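Long-range contacts in CELL WALL surface anchor family protein (Streptococcus pneumoniae, PDB 2X9Y), which probably serves as the backbone subunit that polymerises into the shaft of the pneumococcal pilus, built from tandem Cna-B-like, immunoglobulin-type domains: residues Y39-K44 against I117-T122; T53-D58 against D95-D100; D136-Y141 against P253-E258. The protein carries 1 engineered substitution. All coordinates share one frame; numbering follows the deposited sequence.

All three contacts lie on the same side of the chain's centre, their centres 12 to 14 Å apart, and all are buried; contact 1 has no exposed touching residue, while Lys-97 in contact 2 and Asp-255 in contact 3 reach the surface. Contacts 1 and 2 each join two neighbouring strands of the same Cna-B-like domain, in two facing sheets; Ile-117 and Trp-56 meet between them. Contact 3 adds a long-range segment, 253-258, alongside strand 133-142, which in turn pairs with strand 53-60 of contact 2. Tyrosines and isoleucines dominate contact 1. Contact 2 is apolar inside and polar on its other face, whereas contact 3 mixes prolines and leucine with clustered carboxylates and only one beta bridge.

Contact 1: Y39-K44 against I117-T122; sequences YEIVTK and ITYSAT
Residues Tyr-39 to Ile-41 run antiparallel to Ile-117 to Tyr-119, the short strand axes passing 4.7 Å apart with their directions 164° from each other. The Ile-41/Ile-117 pair is bonded firmly both ways, Ile-41 N to Ile-117 O at 2.7 Å and Ile-117 N to Ile-41 O at 2.9 Å. At the Tyr-39/Tyr-119 pair the exchange is uneven: Tyr-39 N gives a good bond to Tyr-119 O, but the return from Tyr-119 N to Tyr-39 O is weak at 3.4 Å. Tyr-119 has an almost fully stretched backbone, and its CG sits between the backbone N and the carbonyl carbon (chi1 55°), which swings the ring across to the partner strand. There CB of Tyr-39 lies over one face, 4.0 Å from the centroid of the Tyr-119 ring and offset toward its rim, in a CH-pi contact. The two rings themselves meet obliquely. Ile-41 takes the edge of the Tyr-119 ring, its CD1 lying near the ring plane 3.6 Å from CE1 of Tyr-119, while Ala-121 CB approaches the edge of the Tyr-39 ring. On the other face of the sheet Glu-40 and Thr-118 point the same way, and only methylene CG and methyl CG2 approach, because the extended Glu-40 chain carries its carboxylate on to the backbone N of Ala-16. The Tyr-119 hydroxyl is held beyond the contact by Lys-10 and, probably, Asp-58. Strand 36-45 is bordered on its other side by strand 7-12, and strand 113-123 by strand 64-75; the tyrosine-isoleucine face turns inward to the opposing sheet, where, on strand 53-60, Trp-56 packs on Ile-117, and Met-60 on Tyr-119 and Ala-121.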
# COMPACT_ATOMS: atom_id res chain seq x y z
N TYR A 39 -4.32 -7.38 -11.79
CA TYR A 39 -3.70 -8.63 -11.38
C TYR A 39 -4.23 -9.83 -12.14
O TYR A 39 -5.26 -9.77 -12.81
CB TYR A 39 -3.93 -8.87 -9.89
CG TYR A 39 -3.16 -7.93 -8.99
CD1 TYR A 39 -3.83 -6.99 -8.21
CD2 TYR A 39 -1.78 -7.98 -8.93
CE1 TYR A 39 -3.14 -6.14 -7.39
CE2 TYR A 39 -1.08 -7.13 -8.11
CZ TYR A 39 -1.76 -6.21 -7.34
OH TYR A 39 -1.08 -5.34 -6.52
N GLU A 40 -3.51 -10.93 -12.01
CA GLU A 40 -3.81 -12.13 -12.75
C GLU A 40 -3.27 -13.31 -11.97
O GLU A 40 -2.10 -13.33 -11.58
CB GLU A 40 -3.13 -12.06 -14.12
CG GLU A 40 -3.35 -13.25 -15.02
CD GLU A 40 -2.58 -13.10 -16.33
OE1 GLU A 40 -1.33 -13.10 -16.29
OE2 GLU A 40 -3.23 -12.98 -17.39
N ILE A 41 -4.14 -14.28 -11.70
CA ILE A 41 -3.72 -15.51 -11.05
C ILE A 41 -3.91 -16.69 -12.00
O ILE A 41 -5.01 -16.92 -12.49
CB ILE A 41 -4.55 -15.79 -9.78
CG1 ILE A 41 -4.49 -14.60 -8.83
CG2 ILE A 41 -4.04 -17.06 -9.10
CD1 ILE A 41 -5.54 -14.66 -7.74
N VAL A 42 -2.83 -17.41 -12.26
CA VAL A 42 -2.90 -18.60 -13.10
C VAL A 42 -2.64 -19.88 -12.30
O VAL A 42 -1.62 -20.01 -11.63
CB VAL A 42 -1.90 -18.53 -14.26
CG1 VAL A 42 -2.01 -19.77 -15.13
CG2 VAL A 42 -2.14 -17.28 -15.08
N THR A 43 -3.58 -20.81 -12.38
CA THR A 43 -3.47 -22.08 -11.67
C THR A 43 -3.56 -23.24 -12.66
O THR A 43 -4.42 -23.25 -13.54
CB THR A 43 -4.60 -22.25 -10.64
OG1 THR A 43 -4.66 -21.09 -9.80
CG2 THR A 43 -4.36 -23.49 -9.78
N LYS A 44 -2.66 -24.21 -12.52
CA LYS A 44 -2.69 -25.42 -13.32
C LYS A 44 -3.17 -26.59 -12.46
O LYS A 44 -2.52 -26.95 -11.48
CB LYS A 44 -1.31 -25.74 -13.89
CG LYS A 44 -0.74 -24.69 -14.83
CD LYS A 44 -1.42 -24.70 -16.19
CE LYS A 44 -0.61 -23.91 -17.21
NZ LYS A 44 -1.34 -23.69 -18.48
N ILE A 117 -7.77 -16.27 -13.04
CA ILE A 117 -8.56 -15.33 -12.27
C ILE A 117 -7.91 -13.96 -12.40
O ILE A 117 -6.73 -13.81 -12.08
CB ILE A 117 -8.60 -15.72 -10.79
CG1 ILE A 117 -9.03 -17.18 -10.64
CG2 ILE A 117 -9.51 -14.79 -10.01
CD1 ILE A 117 -8.84 -17.74 -9.24
N THR A 118 -8.66 -12.99 -12.90
CA THR A 118 -8.17 -11.62 -12.98
C THR A 118 -9.06 -10.68 -12.18
O THR A 118 -10.20 -11.00 -11.86
CB THR A 118 -8.09 -11.11 -14.43
OG1 THR A 118 -9.41 -11.03 -14.99
CG2 THR A 118 -7.24 -12.04 -15.28
N TYR A 119 -8.51 -9.51 -11.87
CA TYR A 119 -9.20 -8.48 -11.09
C TYR A 119 -8.24 -7.32 -10.92
O TYR A 119 -7.13 -7.35 -11.46
CB TYR A 119 -9.60 -9.02 -9.72
CG TYR A 119 -8.44 -9.59 -8.95
CD1 TYR A 119 -8.04 -10.90 -9.14
CD2 TYR A 119 -7.75 -8.81 -8.03
CE1 TYR A 119 -6.98 -11.42 -8.44
CE2 TYR A 119 -6.68 -9.33 -7.32
CZ TYR A 119 -6.31 -10.64 -7.53
OH TYR A 119 -5.25 -11.18 -6.84
N SER A 120 -8.63 -6.31 -10.17
CA SER A 120 -7.76 -5.16 -10.00
C SER A 120 -7.89 -4.51 -8.63
O SER A 120 -8.84 -4.77 -7.89
CB SER A 120 -8.02 -4.12 -11.09
OG SER A 120 -9.31 -3.56 -10.93
N ALA A 121 -6.92 -3.67 -8.30
CA ALA A 121 -6.94 -2.90 -7.07
C ALA A 121 -6.53 -1.48 -7.40
O ALA A 121 -5.96 -1.21 -8.45
CB ALA A 121 -6.01 -3.50 -6.04
N THR A 122 -6.84 -0.56 -6.49
CA THR A 122 -6.47 0.83 -6.68
C THR A 122 -5.49 1.28 -5.62
O THR A 122 -5.77 1.18 -4.42
CB THR A 122 -7.70 1.75 -6.68
OG1 THR A 122 -8.55 1.41 -7.79
CG2 THR A 122 -7.28 3.20 -6.79

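Contact 2: T53-D58 against D95-D100; sequences TANWSD and DLKLTD
With CG beside its own backbone N (chi1 -64°), Trp-56 lays its indole next to Leu-96, whose CG is instead turned opposite the backbone N (chi1 -171°); the two side chains consequently run side by side. CE3 of Trp-56 touches CD2 of Leu-96 at 3.6 Å, and the carbonyl O of Leu-96 lies in the indole plane at the same edge. Leu-98 meets the next corner, its CD1 being 3.6 Å from CZ3 of Trp-56, and its other methyl, CD2, reaches CB of Ala-54. Behind these contacts Trp-56 and Leu-96 form a hydrogen-bonded antiparallel pair, with a further bond from Leu-98 N to Ala-54 O at 3.1 Å. The strands belong to one sheet of the Cna-B-like sandwich: Trp-56 touches Ile-117 of the facing sheet, where its NE1 also bonds to Thr-43, and meets the ring of Phe-139 on the adjacent strand 133-142. At the Ala-54 end a water accepts from Ala-54 N at 2.9 Å and can donate to Leu-98 O, though it has other acceptors to serve, and so bridges the strands where no direct backbone bond is made. The reverse face is polar. Ser-57 OG donates to Asp-95 OD1 at 2.8 Å, arriving from above the carboxylate plane, 68° out of it, while OD2 of Asp-95 forms a salt bridge with Arg-59. The Asn-55 side chain crosses the aliphatic part of Lys-97, CG of Asn-55 coming within 3.5 Å of CG of Lys-97. Beyond Leu-98, Thr-99 takes the N-cap position of helix 100-106, whose Leu-103 and Val-106 pack on Leu-98.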
# COMPACT_ATOMS: atom_id res chain seq x y z
N THR A 53 -12.27 -29.50 -2.56
CA THR A 53 -12.14 -28.07 -2.33
C THR A 53 -11.11 -27.45 -3.26
O THR A 53 -10.02 -27.98 -3.43
CB THR A 53 -11.74 -27.74 -0.87
OG1 THR A 53 -12.74 -28.22 0.03
CG2 THR A 53 -11.59 -26.24 -0.69
N ALA A 54 -11.47 -26.33 -3.87
CA ALA A 54 -10.52 -25.51 -4.62
C ALA A 54 -10.83 -24.05 -4.34
O ALA A 54 -11.76 -23.49 -4.92
CB ALA A 54 -10.59 -25.80 -6.11
N ASN A 55 -10.07 -23.46 -3.43
CA ASN A 55 -10.31 -22.09 -2.99
C ASN A 55 -9.12 -21.17 -3.20
O ASN A 55 -8.00 -21.50 -2.83
CB ASN A 55 -10.70 -22.08 -1.51
CG ASN A 55 -11.99 -22.81 -1.24
OD1 ASN A 55 -12.70 -23.19 -2.16
ND2 ASN A 55 -12.30 -23.02 0.04
N TRP A 56 -9.38 -20.02 -3.81
CA TRP A 56 -8.39 -18.96 -3.92
C TRP A 56 -8.79 -17.85 -2.98
O TRP A 56 -9.95 -17.47 -2.91
CB TRP A 56 -8.32 -18.41 -5.33
CG TRP A 56 -7.86 -19.38 -6.36
CD1 TRP A 56 -6.61 -19.49 -6.89
CD2 TRP A 56 -8.66 -20.36 -7.03
NE1 TRP A 56 -6.57 -20.48 -7.84
CE2 TRP A 56 -7.82 -21.03 -7.95
CE3 TRP A 56 -10.01 -20.73 -6.95
CZ2 TRP A 56 -8.28 -22.05 -8.77
CZ3 TRP A 56 -10.46 -21.75 -7.76
CH2 TRP A 56 -9.60 -22.40 -8.66
N SER A 57 -7.81 -17.32 -2.26
CA SER A 57 -8.06 -16.28 -1.30
C SER A 57 -6.99 -15.21 -1.50
O SER A 57 -5.83 -15.54 -1.70
CB SER A 57 -7.96 -16.85 0.11
OG SER A 57 -8.91 -16.27 0.97
N ASP A 58 -7.38 -13.95 -1.47
CA ASP A 58 -6.41 -12.87 -1.59
C ASP A 58 -6.68 -11.74 -0.62
O ASP A 58 -7.82 -11.28 -0.49
CB ASP A 58 -6.36 -12.34 -3.02
CG ASP A 58 -5.14 -11.47 -3.28
OD1 ASP A 58 -4.50 -11.02 -2.31
OD2 ASP A 58 -4.82 -11.23 -4.46
N ASP A 95 -12.48 -13.89 -1.62
CA ASP A 95 -12.36 -15.34 -1.61
C ASP A 95 -13.17 -15.88 -2.78
O ASP A 95 -14.31 -15.47 -3.00
CB ASP A 95 -12.88 -15.94 -0.30
CG ASP A 95 -12.03 -15.57 0.90
OD1 ASP A 95 -11.59 -16.49 1.63
OD2 ASP A 95 -11.80 -14.36 1.11
N LEU A 96 -12.58 -16.80 -3.54
CA LEU A 96 -13.27 -17.43 -4.65
C LEU A 96 -13.26 -18.94 -4.45
O LEU A 96 -12.21 -19.58 -4.46
CB LEU A 96 -12.61 -17.04 -5.98
CG LEU A 96 -13.33 -17.45 -7.27
CD1 LEU A 96 -12.94 -16.55 -8.42
CD2 LEU A 96 -13.05 -18.91 -7.61
N LYS A 97 -14.44 -19.52 -4.26
CA LYS A 97 -14.54 -20.94 -3.94
C LYS A 97 -15.34 -21.69 -4.99
O LYS A 97 -16.50 -21.36 -5.25
CB LYS A 97 -15.18 -21.12 -2.56
CG LYS A 97 -14.47 -20.36 -1.46
CD LYS A 97 -15.19 -20.49 -0.12
CE LYS A 97 -14.46 -19.71 0.97
NZ LYS A 97 -15.13 -19.82 2.30
N LEU A 98 -14.72 -22.70 -5.59
CA LEU A 98 -15.44 -23.53 -6.54
C LEU A 98 -16.57 -24.25 -5.82
O LEU A 98 -16.44 -24.65 -4.68
CB LEU A 98 -14.51 -24.54 -7.20
CG LEU A 98 -14.09 -24.17 -8.62
CD1 LEU A 98 -13.83 -22.68 -8.72
CD2 LEU A 98 -12.88 -24.98 -9.07
N THR A 99 -17.70 -24.36 -6.51
CA THR A 99 -18.84 -25.14 -6.04
C THR A 99 -18.72 -26.53 -6.64
O THR A 99 -17.73 -26.84 -7.30
CB THR A 99 -20.15 -24.52 -6.52
OG1 THR A 99 -20.20 -24.59 -7.95
CG2 THR A 99 -20.24 -23.06 -6.10
N ASP A 100 -19.73 -27.37 -6.42
CA ASP A 100 -19.73 -28.70 -7.02
C ASP A 100 -19.81 -28.61 -8.54
O ASP A 100 -19.23 -29.43 -9.25
CB ASP A 100 -20.89 -29.54 -6.48
CG ASP A 100 -20.69 -29.95 -5.04
OD1 ASP A 100 -19.54 -29.88 -4.55
OD2 ASP A 100 -21.68 -30.35 -4.40
O HOH W 1 -14.09 -25.31 -3.17

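Contact 3: D136-Y141 against P253-E258; sequences DVTFNY and PLDPTE
Pro-253 and Thr-138 lie side by side pointing the same way, CB of Pro-253 3.7 Å from CG2 of Thr-138; Asn-140 crosses the proline at an angle, its OD1 nearing CB and CG of Pro-253. Leu-254 follows and forms the single beta bridge: Phe-139 N bonds to Leu-254 O at 2.9 Å, and Leu-254 N returns to Phe-139 O. Its CB packs on CB of Phe-139 at 3.9 Å, while CD2 reaches toward the Tyr-141 ring. At Asp-255 the chemistry turns polar. OD1 lies 3.2 Å from OG1 of Thr-138, an unsettled bond because that hydroxyl also faces Thr-150, and only 2.9 Å from the acceptor Val-137 O, a closeness that would probably be eased if Asp-255 carried a proton. Pro-256, which has no N-H to continue the pairing, rests CG on CG1 of Val-137 at 3.5 Å. Glu-258 bends sharply at chi2 (91°), which brings its carboxylate back to the strand; OE2 accepts from Val-137 N at 2.9 Å, the donor standing above the carboxylate plane. The same OE2 is 3.2 Å from OD2 of Asp-136, a like-charge approach beside the salt bridge of Asp-136 OD1 with Lys-219. A connecting segment laid antiparallel along strand 133-142, between strands 240-246 and 260-271 of different sheets, is consistent with the domain linkers of multidomain Gram-positive backbone pilins.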
# COMPACT_ATOMS: atom_id res chain seq x y z
N ASP A 136 -1.68 -10.83 -1.39
CA ASP A 136 -1.25 -12.16 -0.98
C ASP A 136 -2.31 -13.20 -1.29
O ASP A 136 -3.37 -13.24 -0.66
CB ASP A 136 -0.90 -12.19 0.51
CG ASP A 136 -0.24 -13.49 0.93
OD1 ASP A 136 0.12 -13.63 2.12
OD2 ASP A 136 -0.07 -14.39 0.08
N VAL A 137 -2.02 -14.05 -2.28
CA VAL A 137 -2.94 -15.10 -2.67
C VAL A 137 -2.51 -16.46 -2.12
O VAL A 137 -1.31 -16.73 -1.96
CB VAL A 137 -3.07 -15.20 -4.19
CG1 VAL A 137 -1.73 -15.54 -4.80
CG2 VAL A 137 -4.11 -16.25 -4.57
N THR A 138 -3.49 -17.31 -1.83
CA THR A 138 -3.23 -18.67 -1.40
C THR A 138 -4.26 -19.57 -2.06
O THR A 138 -5.41 -19.20 -2.22
CB THR A 138 -3.33 -18.80 0.13
OG1 THR A 138 -2.38 -17.91 0.73
CG2 THR A 138 -3.02 -20.23 0.56
N PHE A 139 -3.82 -20.76 -2.47
CA PHE A 139 -4.72 -21.74 -3.06
C PHE A 139 -4.87 -22.94 -2.13
O PHE A 139 -3.95 -23.74 -1.97
CB PHE A 139 -4.22 -22.19 -4.43
CG PHE A 139 -5.12 -23.17 -5.11
CD1 PHE A 139 -6.45 -22.86 -5.37
CD2 PHE A 139 -4.65 -24.41 -5.51
CE1 PHE A 139 -7.28 -23.76 -6.00
CE2 PHE A 139 -5.47 -25.31 -6.15
CZ PHE A 139 -6.79 -24.99 -6.39
N ASN A 140 -6.04 -23.05 -1.50
CA ASN A 140 -6.30 -24.16 -0.60
C ASN A 140 -7.19 -25.19 -1.29
O ASN A 140 -8.26 -24.86 -1.81
CB ASN A 140 -6.94 -23.68 0.70
CG ASN A 140 -6.16 -22.56 1.35
OD1 ASN A 140 -5.36 -22.78 2.26
ND2 ASN A 140 -6.37 -21.34 0.88
N TYR A 141 -6.73 -26.43 -1.28
CA TYR A 141 -7.38 -27.48 -2.05
C TYR A 141 -7.14 -28.83 -1.37
O TYR A 141 -6.42 -28.92 -0.38
CB TYR A 141 -6.80 -27.52 -3.46
CG TYR A 141 -5.42 -28.14 -3.51
CD1 TYR A 141 -4.32 -27.47 -3.01
CD2 TYR A 141 -5.23 -29.41 -4.04
CE1 TYR A 141 -3.06 -28.04 -3.04
CE2 TYR A 141 -3.97 -29.99 -4.08
CZ TYR A 141 -2.89 -29.29 -3.58
OH TYR A 141 -1.63 -29.86 -3.62
N PRO A 253 -1.00 -25.87 1.25
CA PRO A 253 -1.55 -24.89 0.33
C PRO A 253 -0.52 -24.49 -0.71
O PRO A 253 0.67 -24.68 -0.49
CB PRO A 253 -1.86 -23.69 1.23
CG PRO A 253 -1.86 -24.21 2.60
CD PRO A 253 -0.92 -25.36 2.63
N LEU A 254 -0.97 -23.94 -1.84
CA LEU A 254 -0.06 -23.30 -2.77
C LEU A 254 0.03 -21.83 -2.38
O LEU A 254 -0.98 -21.18 -2.14
CB LEU A 254 -0.54 -23.43 -4.21
CG LEU A 254 -0.72 -24.85 -4.77
CD1 LEU A 254 -0.72 -24.80 -6.29
CD2 LEU A 254 0.36 -25.79 -4.26
N ASP A 255 1.25 -21.31 -2.30
CA ASP A 255 1.45 -19.91 -1.95
C ASP A 255 2.51 -19.31 -2.87
O ASP A 255 3.70 -19.50 -2.66
CB ASP A 255 1.88 -19.78 -0.48
CG ASP A 255 1.80 -18.36 0.02
OD1 ASP A 255 0.71 -17.75 -0.08
OD2 ASP A 255 2.82 -17.84 0.53
N PRO A 256 2.06 -18.58 -3.90
CA PRO A 256 2.96 -17.99 -4.89
C PRO A 256 3.65 -16.75 -4.35
O PRO A 256 3.25 -16.22 -3.31
CB PRO A 256 2.01 -17.56 -6.02
CG PRO A 256 0.62 -17.95 -5.59
CD PRO A 256 0.66 -18.17 -4.12
N THR A 257 4.69 -16.30 -5.04
CA THR A 257 5.26 -14.99 -4.77
C THR A 257 4.39 -13.94 -5.45
O THR A 257 3.84 -14.19 -6.53
CB THR A 257 6.71 -14.89 -5.27
OG1 THR A 257 6.75 -15.17 -6.68
CG2 THR A 257 7.59 -15.89 -4.55
N GLU A 258 4.24 -12.78 -4.83
CA GLU A 258 3.38 -11.74 -5.36
C GLU A 258 4.19 -10.52 -5.79
O GLU A 258 5.28 -10.28 -5.27
CB GLU A 258 2.32 -11.34 -4.33
CG GLU A 258 1.20 -12.36 -4.15
CD GLU A 258 1.48 -13.38 -3.05
OE1 GLU A 258 2.40 -13.17 -2.23
OE2 GLU A 258 0.75 -14.40 -3.00